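Local coordinates for protein alpha-fucosidase GH29 (Fusarium graminearum, PDB 4PSR) that hydrolyses alpha-L-fucosides as a family 29 glycoside hydrolase, probably releasing fucose from the glycans of glycoproteins, at residues F130-S135 against W140-Y145; W73-F78 against H126-S131; Y382-N387 against V429-L434; I405-N410 against D414-T419. One frame throughout, in Å; residues are numbered along the deposited sequence.

The four contacts fall into two pairs at opposite sides of the chain's centre. Interactions 1 and 2 lie in the catalytic TIM barrel, their centres 11 Å apart; they share Phe-130 and Ser-131, and both use the long loop after barrel strand 119-125, which begins beside the bound fucose. Interactions 3 and 4, also 11 Å apart, belong to the beta-rich C-terminal part, where strands 383-384 and 405-409 are neighbours in one antiparallel sheet. Along the chain the barrel pair closes before the other opens, and the hairpin of interaction 4 falls between the two segments of interaction 3. Some 46 to 50 Å separates the centres of one pair from those of the other.

Interaction 1. Residues F130-S135 against W140-Y145; sequences FSMWDS and WNPVNY
The ring of Phe-130 lies along the backbone of residues 140-142: CD1 approaches Trp-140 O at 3.3 Å, CE1 meets the carbonyl carbon of Asn-141, and CZ touches Pro-142 CD at 3.6 Å. With CG anti to the backbone N (chi1 -172°), the ring reaches along this chain. Beside it the backbones are tied by one hydrogen bond, Ser-131 N to Trp-140 O at 3.0 Å, and Asn-141 CA sends a C-H to Ser-131 O at 3.2 Å. Pro-142 also packs by CG against Met-132 CB, while at the more open end Val-143 sets CG2 on Asp-134 CB at 3.8 Å.

Behind this shell Asn-141 fixes its own loop: OD1 takes the backbone N-H of Val-143, an Asx turn, and that of Asn-144 as well, each at 2.9 Å. Its ND2 donates to Asn-138 O and to a water that in turn donates to Asp-134 OD1. A second water links Ser-135 O to Asn-144 ND2.

Both segments belong to the loop between barrel strand 119-125 and helix 151-161; Phe-130 and Trp-140 rest on helix 76-80, Met-132 and Pro-142 on helix 151-161.

Interaction 2. Residues W73-F78 against H126-S131; sequences WGYENF and HHDGFS. With FUL (beta-L-fucopyranose), chain M.
Tyr-75 meets Asp-128 through one short hydrogen bond, its OH donating to OD2 at 2.6 Å. The tyrosine can be followed outward from CB, which leaves the backbone toward the loop 126-131. CG stands anti to the backbone N (chi1 180°), and this carries the ring over to Asp-128, although the nearest CA atoms, those of Tyr-75 and Asp-128, are 8.8 Å apart. Along the ring, CE2 lies 3.7 Å from Asp-128 OD2 and about as close to its CB. CZ then comes 3.5 Å from Asp-128 OD2, and the hydroxyl completes the reach. OD2 lies at the ring's edge, near its plane; the carboxylate plane is turned 53° from the ring, and OD2 accepts the hydrogen bond on its anti lone pair, the side away from OD1. Pro-49 of helix 48-51 packs on both side chains.

Just before Asp-128 in the chain stand two histidines that hold the bound beta-L-fucose. His-127 NE2 is hydrogen-bonded to O2 of the sugar at 2.9 Å. His-126 NE2 bonds O4 at 3.0 Å and, more weakly, O3. Both rings present an edge to the sugar, and His-34, Glu-46, Trp-47, Asp-226 and Lys-272 also hydrogen-bond it.

Both partners in the tyrosine-aspartate bond are buried. The phenol would probably stabilise negative charge on the carboxylate, and the bond probably helps to hold the loop that carries the two histidines.

Interaction 3. Residues Y382-N387 against V429-L434; sequences YGEGPN and VSVKNL. With NAG (2-acetamido-2-deoxy-beta-D-glucopyranose), chain E.
Three N-H groups converge on the carboxylate of Glu-384, all from the 3-10 segment 432-433 after strand 428-431. Lys-432 N donates to OE1 at 2.7 Å on its syn lone pair. OE2 is gripped twice, by Asn-433 N on the syn side, 31° out of the carboxylate plane, and by Asn-433 ND2, which comes from above that plane, both at 2.8 Å and from the same face. The extended chain beyond CG (chi2 175°) carries the acid to these donors.

Two waters widen the polar network. One donates to Glu-384 OE1, at 2.6 Å, and Ser-430 O; the other accepts from Asn-433 ND2 and donates weakly to Gly-383 O.

The acid thus bridges two antiparallel sheets of the C-terminal region: Glu-384 lies on edge strand 383-384, bound to strand 405-409, whereas strand 428-431 lies at the edge of a three-stranded sheet.

Van der Waals contacts are fewer: Val-431 CG1 lies 3.8 Å from Glu-384 OE2, and Phe-407 packs on both residues.

The sugar is held loosely: Asn-387 ND2, also hydrogen-bonded to Asp-404, makes a weak hydrogen bond of 3.3 Å to O5 of an N-acetylglucosamine, and Pro-386 CG approaches its C5 at 3.9 Å.

Interaction 4. Residues I405-N410 against D414-T419; sequences IRFTRN and DVLYVT
Asn-410 OD1 is gripped by two backbone N-H groups, those of Asp-414 at 3.0 Å and Val-415 at 3.1 Å. The first arrives in the carbonyl plane on a lone pair, the second from above that plane. CG lies between backbone N and carbonyl carbon (chi1 68°), folding the amide toward both. They close the turn end of a beta hairpin, strands 405-409 and 415-419, whose axes run antiparallel at 156° in the sheet of the C-terminal domain. On the same amide, ND2 donates to Asp-414 OD1 at 2.9 Å, an almost straight bond of 168° with the acceptor in the amide plane. Asn-410 therefore uses both the oxygen and the nitrogen of its amide across the turn, and its backbone N adds a bond to Val-415 O.

Farther along, Arg-406 with Thr-419 and Thr-408 with Tyr-417 are hydrogen-bonded pairs, each joined by two backbone bonds; Phe-407 with Val-418 and Arg-409 with Leu-416 are non-hydrogen-bonded pairs.

The side chains of Phe-407, Val-418 and Leu-416 share one face of the sheet. Val-418 CG2 sits at the edge of the phenylalanine ring, 4.0 Å from CE1, and Leu-416 CD2 approaches CD1 obliquely; Trp-379 meets the same ring edge-to-face. The other face carries Arg-406, Thr-408, Tyr-417 and Thr-419; of these Arg-406, Thr-408 and Thr-419 touch helix 322-334, where Arg-406 forms a salt bridge with Asp-331. Tyr-417 OH bonds Glu-371.

On this face a water donates to Arg-406 O and to Thr-408 OG1, itself also hydrogen-bonded to Ala-372 O, and is hydrogen-bonded to Thr-419 OG1 at 2.8 Å.

Interaction 1. Residues F130-S135 against W140-Y145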
# COMPACT_ATOMS: atom_id res chain seq x y z
N PHE A 130 -17.63 15.38 -2.62
CA PHE A 130 -17.29 16.13 -3.85
C PHE A 130 -16.61 15.16 -4.81
O PHE A 130 -15.50 14.69 -4.55
CB PHE A 130 -16.34 17.27 -3.44
CG PHE A 130 -16.02 18.27 -4.55
CD1 PHE A 130 -17.04 19.01 -5.14
CD2 PHE A 130 -14.71 18.53 -4.94
CE1 PHE A 130 -16.76 19.96 -6.14
CE2 PHE A 130 -14.43 19.49 -5.91
CZ PHE A 130 -15.45 20.21 -6.50
N SER A 131 -17.31 14.83 -5.90
CA SER A 131 -16.78 13.92 -6.92
C SER A 131 -15.95 14.73 -7.89
O SER A 131 -16.47 15.68 -8.43
CB SER A 131 -17.90 13.26 -7.70
OG SER A 131 -18.78 12.54 -6.85
N MET A 132 -14.68 14.38 -8.15
CA MET A 132 -13.82 15.27 -8.93
C MET A 132 -13.74 14.92 -10.42
O MET A 132 -12.85 15.44 -11.14
CB MET A 132 -12.46 15.41 -8.27
CG MET A 132 -12.60 16.37 -7.07
SD MET A 132 -11.04 16.70 -6.22
CE MET A 132 -10.92 15.19 -5.21
N TRP A 133 -14.69 14.13 -10.90
CA TRP A 133 -14.89 13.92 -12.35
C TRP A 133 -16.20 14.64 -12.77
O TRP A 133 -16.94 15.15 -11.93
CB TRP A 133 -14.92 12.43 -12.72
CG TRP A 133 -16.04 11.67 -12.10
CD1 TRP A 133 -17.23 11.35 -12.70
CD2 TRP A 133 -16.11 11.13 -10.76
NE1 TRP A 133 -18.03 10.66 -11.83
CE2 TRP A 133 -17.38 10.53 -10.63
CE3 TRP A 133 -15.24 11.13 -9.66
CZ2 TRP A 133 -17.79 9.90 -9.45
CZ3 TRP A 133 -15.66 10.52 -8.48
CH2 TRP A 133 -16.92 9.91 -8.39
N ASP A 134 -16.46 14.69 -14.07
CA ASP A 134 -17.69 15.25 -14.61
C ASP A 134 -18.80 14.27 -14.33
O ASP A 134 -18.98 13.31 -15.07
CB ASP A 134 -17.54 15.45 -16.12
CG ASP A 134 -18.64 16.27 -16.71
OD1 ASP A 134 -19.62 16.54 -16.00
OD2 ASP A 134 -18.51 16.66 -17.89
N SER A 135 -19.55 14.49 -13.25
CA SER A 135 -20.51 13.51 -12.75
C SER A 135 -21.96 13.94 -13.00
O SER A 135 -22.34 15.08 -12.70
CB SER A 135 -20.30 13.32 -11.25
OG SER A 135 -21.28 12.47 -10.68
N TRP A 140 -22.18 17.86 -7.21
CA TRP A 140 -21.10 18.43 -6.44
C TRP A 140 -19.79 17.99 -7.05
O TRP A 140 -19.19 16.98 -6.65
CB TRP A 140 -21.23 18.02 -4.96
CG TRP A 140 -22.48 18.60 -4.33
CD1 TRP A 140 -23.69 17.97 -4.21
CD2 TRP A 140 -22.65 19.91 -3.79
NE1 TRP A 140 -24.59 18.82 -3.61
CE2 TRP A 140 -23.99 20.01 -3.35
CE3 TRP A 140 -21.80 21.00 -3.63
CZ2 TRP A 140 -24.49 21.16 -2.75
CZ3 TRP A 140 -22.28 22.13 -3.02
CH2 TRP A 140 -23.63 22.20 -2.59
N ASN A 141 -19.35 18.75 -8.05
CA ASN A 141 -18.18 18.35 -8.83
C ASN A 141 -17.52 19.60 -9.41
O ASN A 141 -18.14 20.69 -9.48
CB ASN A 141 -18.57 17.29 -9.89
CG ASN A 141 -19.33 17.87 -11.08
OD1 ASN A 141 -18.84 18.77 -11.76
ND2 ASN A 141 -20.50 17.33 -11.35
N PRO A 142 -16.25 19.50 -9.84
CA PRO A 142 -15.46 20.65 -10.25
C PRO A 142 -15.69 21.09 -11.70
O PRO A 142 -15.05 22.03 -12.13
CB PRO A 142 -14.02 20.18 -10.04
CG PRO A 142 -14.09 18.70 -10.30
CD PRO A 142 -15.40 18.32 -9.61
N VAL A 143 -16.59 20.43 -12.40
CA VAL A 143 -17.03 20.90 -13.72
C VAL A 143 -18.19 21.88 -13.51
O VAL A 143 -18.21 22.98 -14.07
CB VAL A 143 -17.47 19.74 -14.64
CG1 VAL A 143 -18.07 20.26 -15.95
CG2 VAL A 143 -16.31 18.81 -14.93
N ASN A 144 -19.15 21.52 -12.66
CA ASN A 144 -20.25 22.45 -12.34
C ASN A 144 -19.81 23.68 -11.55
O ASN A 144 -20.33 24.79 -11.74
CB ASN A 144 -21.30 21.74 -11.50
CG ASN A 144 -22.14 20.80 -12.30
OD1 ASN A 144 -22.31 20.99 -13.51
ND2 ASN A 144 -22.69 19.78 -11.65
N TYR A 145 -18.91 23.47 -10.59
CA TYR A 145 -18.48 24.51 -9.66
C TYR A 145 -16.98 24.70 -9.68
O TYR A 145 -16.25 23.82 -10.14
CB TYR A 145 -18.92 24.12 -8.24
CG TYR A 145 -20.42 23.91 -8.12
CD1 TYR A 145 -21.31 24.90 -8.50
CD2 TYR A 145 -20.93 22.69 -7.70
CE1 TYR A 145 -22.70 24.68 -8.42
CE2 TYR A 145 -22.27 22.47 -7.62
CZ TYR A 145 -23.15 23.45 -8.00
OH TYR A 145 -24.51 23.19 -7.90
O HOH W 1 -21.13 17.84 -14.21
O HOH W 2 -23.91 17.27 -12.78

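Interaction 2. Residues W73-F78 against H126-S131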
# COMPACT_ATOMS: atom_id res chain seq x y z
N TRP A 73 -21.53 29.65 7.49
CA TRP A 73 -20.49 29.51 6.46
C TRP A 73 -20.15 28.02 6.42
O TRP A 73 -19.16 27.57 7.01
CB TRP A 73 -19.28 30.35 6.82
CG TRP A 73 -18.44 30.89 5.68
CD1 TRP A 73 -18.39 32.19 5.29
CD2 TRP A 73 -17.54 30.18 4.81
NE1 TRP A 73 -17.51 32.35 4.25
CE2 TRP A 73 -16.97 31.12 3.94
CE3 TRP A 73 -17.14 28.83 4.70
CZ2 TRP A 73 -16.04 30.78 2.96
CZ3 TRP A 73 -16.20 28.49 3.71
CH2 TRP A 73 -15.66 29.47 2.86
N GLY A 74 -21.01 27.24 5.77
CA GLY A 74 -20.86 25.81 5.75
C GLY A 74 -19.80 25.33 4.76
O GLY A 74 -19.26 26.09 3.94
N TYR A 75 -19.51 24.03 4.84
CA TYR A 75 -18.47 23.45 4.00
C TYR A 75 -18.74 23.68 2.51
O TYR A 75 -17.82 23.90 1.71
CB TYR A 75 -18.31 21.95 4.28
CG TYR A 75 -17.24 21.34 3.40
CD1 TYR A 75 -15.92 21.74 3.53
CD2 TYR A 75 -17.54 20.41 2.43
CE1 TYR A 75 -14.94 21.24 2.70
CE2 TYR A 75 -16.56 19.88 1.61
CZ TYR A 75 -15.27 20.31 1.75
OH TYR A 75 -14.22 19.83 0.98
N GLU A 76 -20.01 23.68 2.13
CA GLU A 76 -20.38 23.86 0.74
C GLU A 76 -19.86 25.19 0.17
O GLU A 76 -19.64 25.31 -1.04
CB GLU A 76 -21.89 23.74 0.55
CG GLU A 76 -22.75 24.82 1.21
CD GLU A 76 -23.08 24.60 2.69
OE1 GLU A 76 -22.52 23.72 3.37
OE2 GLU A 76 -23.94 25.38 3.20
N ASN A 77 -19.62 26.19 1.03
CA ASN A 77 -19.05 27.45 0.55
C ASN A 77 -17.64 27.31 -0.06
O ASN A 77 -17.23 28.15 -0.88
CB ASN A 77 -18.98 28.50 1.67
CG ASN A 77 -20.32 29.14 2.00
OD1 ASN A 77 -21.37 28.77 1.47
ND2 ASN A 77 -20.28 30.10 2.91
N PHE A 78 -16.84 26.33 0.39
CA PHE A 78 -15.52 26.13 -0.22
C PHE A 78 -15.65 25.69 -1.69
O PHE A 78 -14.78 25.99 -2.51
CB PHE A 78 -14.69 25.10 0.54
CG PHE A 78 -14.21 25.56 1.90
CD1 PHE A 78 -13.25 26.54 2.04
CD2 PHE A 78 -14.71 24.97 3.04
CE1 PHE A 78 -12.80 26.92 3.31
CE2 PHE A 78 -14.25 25.33 4.29
CZ PHE A 78 -13.31 26.31 4.42
N HIS A 126 -13.06 11.97 -1.84
CA HIS A 126 -12.72 11.63 -0.46
C HIS A 126 -14.03 11.41 0.34
O HIS A 126 -14.98 10.92 -0.23
CB HIS A 126 -11.78 12.70 0.11
CG HIS A 126 -11.02 12.24 1.30
ND1 HIS A 126 -11.38 12.61 2.58
CD2 HIS A 126 -9.99 11.37 1.43
CE1 HIS A 126 -10.56 12.02 3.44
NE2 HIS A 126 -9.72 11.25 2.77
N HIS A 127 -14.05 11.74 1.63
CA HIS A 127 -15.24 11.56 2.47
C HIS A 127 -16.22 12.74 2.37
O HIS A 127 -17.33 12.64 2.92
CB HIS A 127 -14.88 11.47 3.97
CG HIS A 127 -13.91 10.39 4.38
ND1 HIS A 127 -13.92 9.09 3.90
CD2 HIS A 127 -12.92 10.45 5.31
CE1 HIS A 127 -12.98 8.40 4.53
NE2 HIS A 127 -12.35 9.20 5.38
N ASP A 128 -15.82 13.83 1.70
CA ASP A 128 -16.50 15.12 1.76
C ASP A 128 -17.58 15.32 0.70
O ASP A 128 -18.08 16.44 0.55
CB ASP A 128 -15.49 16.24 1.65
CG ASP A 128 -14.83 16.33 0.27
OD1 ASP A 128 -14.79 15.30 -0.45
OD2 ASP A 128 -14.35 17.44 -0.09
N GLY A 129 -17.93 14.28 -0.04
CA GLY A 129 -19.06 14.34 -0.95
C GLY A 129 -18.87 15.00 -2.31
O GLY A 129 -19.86 15.18 -3.06
N PHE A 130 -17.63 15.38 -2.62
CA PHE A 130 -17.29 16.13 -3.85
C PHE A 130 -16.61 15.16 -4.81
O PHE A 130 -15.50 14.69 -4.55
CB PHE A 130 -16.34 17.27 -3.44
CG PHE A 130 -16.02 18.27 -4.55
CD1 PHE A 130 -17.04 19.01 -5.14
CD2 PHE A 130 -14.71 18.53 -4.94
CE1 PHE A 130 -16.76 19.96 -6.14
CE2 PHE A 130 -14.43 19.49 -5.91
CZ PHE A 130 -15.45 20.21 -6.50
N SER A 131 -17.31 14.83 -5.90
CA SER A 131 -16.78 13.92 -6.92
C SER A 131 -15.95 14.73 -7.89
O SER A 131 -16.47 15.68 -8.43
CB SER A 131 -17.90 13.26 -7.70
OG SER A 131 -18.78 12.54 -6.85
C1 FUL M . -8.13 7.19 6.06
C2 FUL M . -8.87 8.47 5.75
O2 FUL M . -9.84 8.79 6.76
C3 FUL M . -7.82 9.55 5.67
O3 FUL M . -8.46 10.79 5.46
C4 FUL M . -6.90 9.19 4.52
O4 FUL M . -7.63 9.23 3.30
C5 FUL M . -6.31 7.81 4.76
C6 FUL M . -5.43 7.34 3.62
O5 FUL M . -7.31 6.82 4.97
O1 FUL M . -9.07 6.16 6.23

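Interaction 3. Residues Y382-N387 against V429-L434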
# COMPACT_ATOMS: atom_id res chain seq x y z
N TYR A 382 11.96 -11.57 5.58
CA TYR A 382 11.95 -10.23 4.95
C TYR A 382 13.24 -9.45 5.13
O TYR A 382 13.58 -8.60 4.32
CB TYR A 382 10.76 -9.37 5.39
CG TYR A 382 10.83 -8.90 6.80
CD1 TYR A 382 11.53 -7.76 7.14
CD2 TYR A 382 10.17 -9.61 7.79
CE1 TYR A 382 11.59 -7.33 8.47
CE2 TYR A 382 10.23 -9.21 9.09
CZ TYR A 382 10.92 -8.09 9.42
OH TYR A 382 10.95 -7.70 10.74
N GLY A 383 13.95 -9.70 6.23
CA GLY A 383 15.09 -8.86 6.58
C GLY A 383 15.71 -9.24 7.91
O GLY A 383 15.27 -10.19 8.58
N GLU A 384 16.71 -8.46 8.28
CA GLU A 384 17.44 -8.61 9.55
C GLU A 384 17.86 -7.25 10.08
O GLU A 384 18.08 -6.33 9.31
CB GLU A 384 18.71 -9.43 9.37
CG GLU A 384 18.53 -10.74 8.68
CD GLU A 384 19.85 -11.49 8.40
OE1 GLU A 384 20.95 -11.05 8.82
OE2 GLU A 384 19.76 -12.55 7.75
N GLY A 385 18.03 -7.17 11.39
CA GLY A 385 18.60 -5.97 12.00
C GLY A 385 17.71 -5.37 13.08
O GLY A 385 16.60 -5.83 13.30
N PRO A 386 18.22 -4.33 13.75
CA PRO A 386 17.56 -3.75 14.92
C PRO A 386 16.43 -2.78 14.60
O PRO A 386 15.51 -2.65 15.43
CB PRO A 386 18.72 -3.03 15.62
CG PRO A 386 19.65 -2.66 14.53
CD PRO A 386 19.58 -3.80 13.55
N ASN A 387 16.48 -2.12 13.44
CA ASN A 387 15.48 -1.11 13.11
C ASN A 387 14.29 -1.74 12.38
O ASN A 387 14.42 -2.24 11.26
CB ASN A 387 16.11 0.02 12.31
CG ASN A 387 17.20 0.75 13.12
OD1 ASN A 387 16.90 1.33 14.17
ND2 ASN A 387 18.43 0.72 12.65
N VAL A 429 29.11 -6.70 5.56
CA VAL A 429 27.69 -7.04 5.66
C VAL A 429 27.61 -8.50 6.12
O VAL A 429 28.13 -9.39 5.45
CB VAL A 429 26.98 -6.87 4.31
CG1 VAL A 429 25.51 -7.26 4.45
CG2 VAL A 429 27.08 -5.43 3.80
N SER A 430 26.97 -8.74 7.26
CA SER A 430 26.81 -10.10 7.80
C SER A 430 25.35 -10.53 7.68
O SER A 430 24.48 -9.92 8.31
CB SER A 430 27.26 -10.18 9.25
OG SER A 430 28.66 -9.93 9.33
N VAL A 431 25.10 -11.55 6.86
CA VAL A 431 23.76 -12.05 6.61
C VAL A 431 23.51 -13.26 7.50
O VAL A 431 23.95 -14.37 7.19
CB VAL A 431 23.56 -12.41 5.11
CG1 VAL A 431 22.11 -12.76 4.83
CG2 VAL A 431 24.04 -11.25 4.21
N LYS A 432 22.81 -13.06 8.61
CA LYS A 432 22.62 -14.14 9.57
C LYS A 432 21.92 -15.35 8.98
O LYS A 432 22.23 -16.49 9.33
CB LYS A 432 21.86 -13.65 10.79
CG LYS A 432 22.63 -12.62 11.59
CD LYS A 432 21.81 -12.15 12.81
CE LYS A 432 22.64 -11.34 13.79
NZ LYS A 432 23.73 -12.15 14.41
N ASN A 433 20.95 -15.11 8.11
CA ASN A 433 20.18 -16.20 7.56
C ASN A 433 20.86 -17.01 6.48
O ASN A 433 20.26 -17.91 5.92
CB ASN A 433 18.78 -15.72 7.12
CG ASN A 433 17.88 -15.46 8.30
OD1 ASN A 433 17.44 -16.39 8.97
ND2 ASN A 433 17.66 -14.20 8.60
N LEU A 434 22.13 -16.70 6.20
CA LEU A 434 22.95 -17.52 5.31
C LEU A 434 24.20 -18.04 6.03
O LEU A 434 25.12 -18.54 5.36
CB LEU A 434 23.32 -16.74 4.05
CG LEU A 434 22.15 -16.37 3.12
CD1 LEU A 434 22.66 -15.47 2.01
CD2 LEU A 434 21.46 -17.60 2.55
C1 NAG E . 22.22 1.59 13.71
C2 NAG E . 23.37 2.16 14.53
C3 NAG E . 23.57 1.32 15.79
C4 NAG E . 22.26 1.23 16.55
C5 NAG E . 21.13 0.75 15.64
C6 NAG E . 19.78 0.78 16.32
C7 NAG E . 25.22 3.35 13.43
C8 NAG E . 26.46 3.22 12.60
N2 NAG E . 24.59 2.21 13.75
O3 NAG E . 24.56 1.92 16.61
O4 NAG E . 22.37 0.30 17.63
O5 NAG E . 21.03 1.60 14.49
O6 NAG E . 19.44 2.10 16.73
O7 NAG E . 24.80 4.45 13.80
O HOH W 3 15.88 -12.81 10.55
O HOH W 4 22.39 -9.11 9.75

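Interaction 4. Residues I405-N410 against D414-T419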
# COMPACT_ATOMS: atom_id res chain seq x y z
N ILE A 405 19.28 -5.08 6.94
CA ILE A 405 19.12 -5.54 5.57
C ILE A 405 17.69 -5.99 5.29
O ILE A 405 16.96 -6.46 6.18
CB ILE A 405 20.10 -6.68 5.20
CG1 ILE A 405 20.00 -7.85 6.18
CG2 ILE A 405 21.53 -6.13 5.14
CD1 ILE A 405 20.88 -9.04 5.84
N ARG A 406 17.30 -5.81 4.03
CA ARG A 406 16.00 -6.27 3.51
C ARG A 406 16.26 -7.15 2.29
O ARG A 406 17.12 -6.85 1.45
CB ARG A 406 15.09 -5.10 3.15
CG ARG A 406 14.69 -4.24 4.36
CD ARG A 406 13.86 -5.02 5.34
NE ARG A 406 13.40 -4.22 6.48
CZ ARG A 406 14.08 -4.04 7.60
NH1 ARG A 406 15.29 -4.56 7.77
NH2 ARG A 406 13.55 -3.31 8.58
N PHE A 407 15.51 -8.23 2.18
CA PHE A 407 15.71 -9.21 1.11
C PHE A 407 14.63 -9.10 0.04
O PHE A 407 13.45 -8.85 0.34
CB PHE A 407 15.61 -10.62 1.70
CG PHE A 407 16.66 -10.94 2.74
CD1 PHE A 407 18.01 -11.03 2.40
CD2 PHE A 407 16.28 -11.21 4.03
CE1 PHE A 407 18.95 -11.37 3.36
CE2 PHE A 407 17.23 -11.54 5.00
CZ PHE A 407 18.56 -11.63 4.66
N THR A 408 15.00 -9.34 -1.21
CA THR A 408 14.04 -9.59 -2.28
C THR A 408 14.69 -10.66 -3.18
O THR A 408 15.90 -10.90 -3.07
CB THR A 408 13.76 -8.34 -3.12
OG1 THR A 408 15.00 -7.76 -3.54
CG2 THR A 408 12.93 -7.29 -2.36
N ARG A 409 13.92 -11.32 -4.04
CA ARG A 409 14.51 -12.35 -4.90
C ARG A 409 13.89 -12.30 -6.28
O ARG A 409 12.84 -11.71 -6.49
CB ARG A 409 14.45 -13.73 -4.25
CG ARG A 409 13.11 -14.17 -3.71
CD ARG A 409 12.36 -14.89 -4.76
NE ARG A 409 11.01 -15.29 -4.36
CZ ARG A 409 10.16 -15.86 -5.21
NH1 ARG A 409 10.55 -16.07 -6.46
NH2 ARG A 409 8.94 -16.20 -4.82
N ASN A 410 14.57 -12.89 -7.26
CA ASN A 410 14.03 -12.88 -8.63
C ASN A 410 12.97 -13.96 -8.82
O ASN A 410 12.80 -14.86 -8.00
CB ASN A 410 15.15 -12.95 -9.68
CG ASN A 410 15.89 -14.28 -9.69
OD1 ASN A 410 15.67 -15.15 -8.86
ND2 ASN A 410 16.81 -14.41 -10.66
N ASP A 414 16.71 -17.91 -8.13
CA ASP A 414 18.15 -18.19 -8.06
C ASP A 414 19.01 -16.97 -7.80
O ASP A 414 20.24 -17.09 -7.77
CB ASP A 414 18.67 -18.96 -9.31
CG ASP A 414 18.51 -18.19 -10.61
OD1 ASP A 414 18.09 -17.02 -10.65
OD2 ASP A 414 18.83 -18.77 -11.67
N VAL A 415 18.39 -15.80 -7.58
CA VAL A 415 19.12 -14.60 -7.21
C VAL A 415 18.47 -13.97 -5.97
O VAL A 415 17.25 -13.73 -5.95
CB VAL A 415 19.17 -13.55 -8.33
CG1 VAL A 415 19.82 -12.28 -7.83
CG2 VAL A 415 19.96 -14.08 -9.56
N LEU A 416 19.27 -13.77 -4.94
CA LEU A 416 18.83 -13.07 -3.73
C LEU A 416 19.48 -11.71 -3.70
O LEU A 416 20.70 -11.58 -3.79
CB LEU A 416 19.23 -13.86 -2.49
CG LEU A 416 18.78 -13.37 -1.10
CD1 LEU A 416 17.23 -13.46 -0.93
CD2 LEU A 416 19.51 -14.12 0.01
N TYR A 417 18.65 -10.67 -3.58
CA TYR A 417 19.12 -9.30 -3.40
C TYR A 417 19.12 -8.99 -1.91
O TYR A 417 18.11 -9.20 -1.23
CB TYR A 417 18.23 -8.31 -4.15
CG TYR A 417 18.23 -8.55 -5.65
CD1 TYR A 417 19.29 -8.10 -6.44
CD2 TYR A 417 17.22 -9.29 -6.26
CE1 TYR A 417 19.32 -8.35 -7.78
CE2 TYR A 417 17.27 -9.56 -7.62
CZ TYR A 417 18.30 -9.07 -8.36
OH TYR A 417 18.35 -9.34 -9.73
N VAL A 418 20.26 -8.55 -1.42
CA VAL A 418 20.46 -8.17 -0.04
C VAL A 418 20.72 -6.69 -0.01
O VAL A 418 21.80 -6.22 -0.40
CB VAL A 418 21.66 -8.90 0.57
CG1 VAL A 418 21.87 -8.44 2.02
CG2 VAL A 418 21.47 -10.41 0.47
N THR A 419 19.73 -5.94 0.44
CA THR A 419 19.80 -4.50 0.40
C THR A 419 20.09 -3.98 1.81
O THR A 419 19.33 -4.24 2.73
CB THR A 419 18.50 -3.84 -0.18
OG1 THR A 419 18.32 -4.25 -1.54
CG2 THR A 419 18.61 -2.35 -0.17
O HOH W 5 16.52 -6.34 -1.43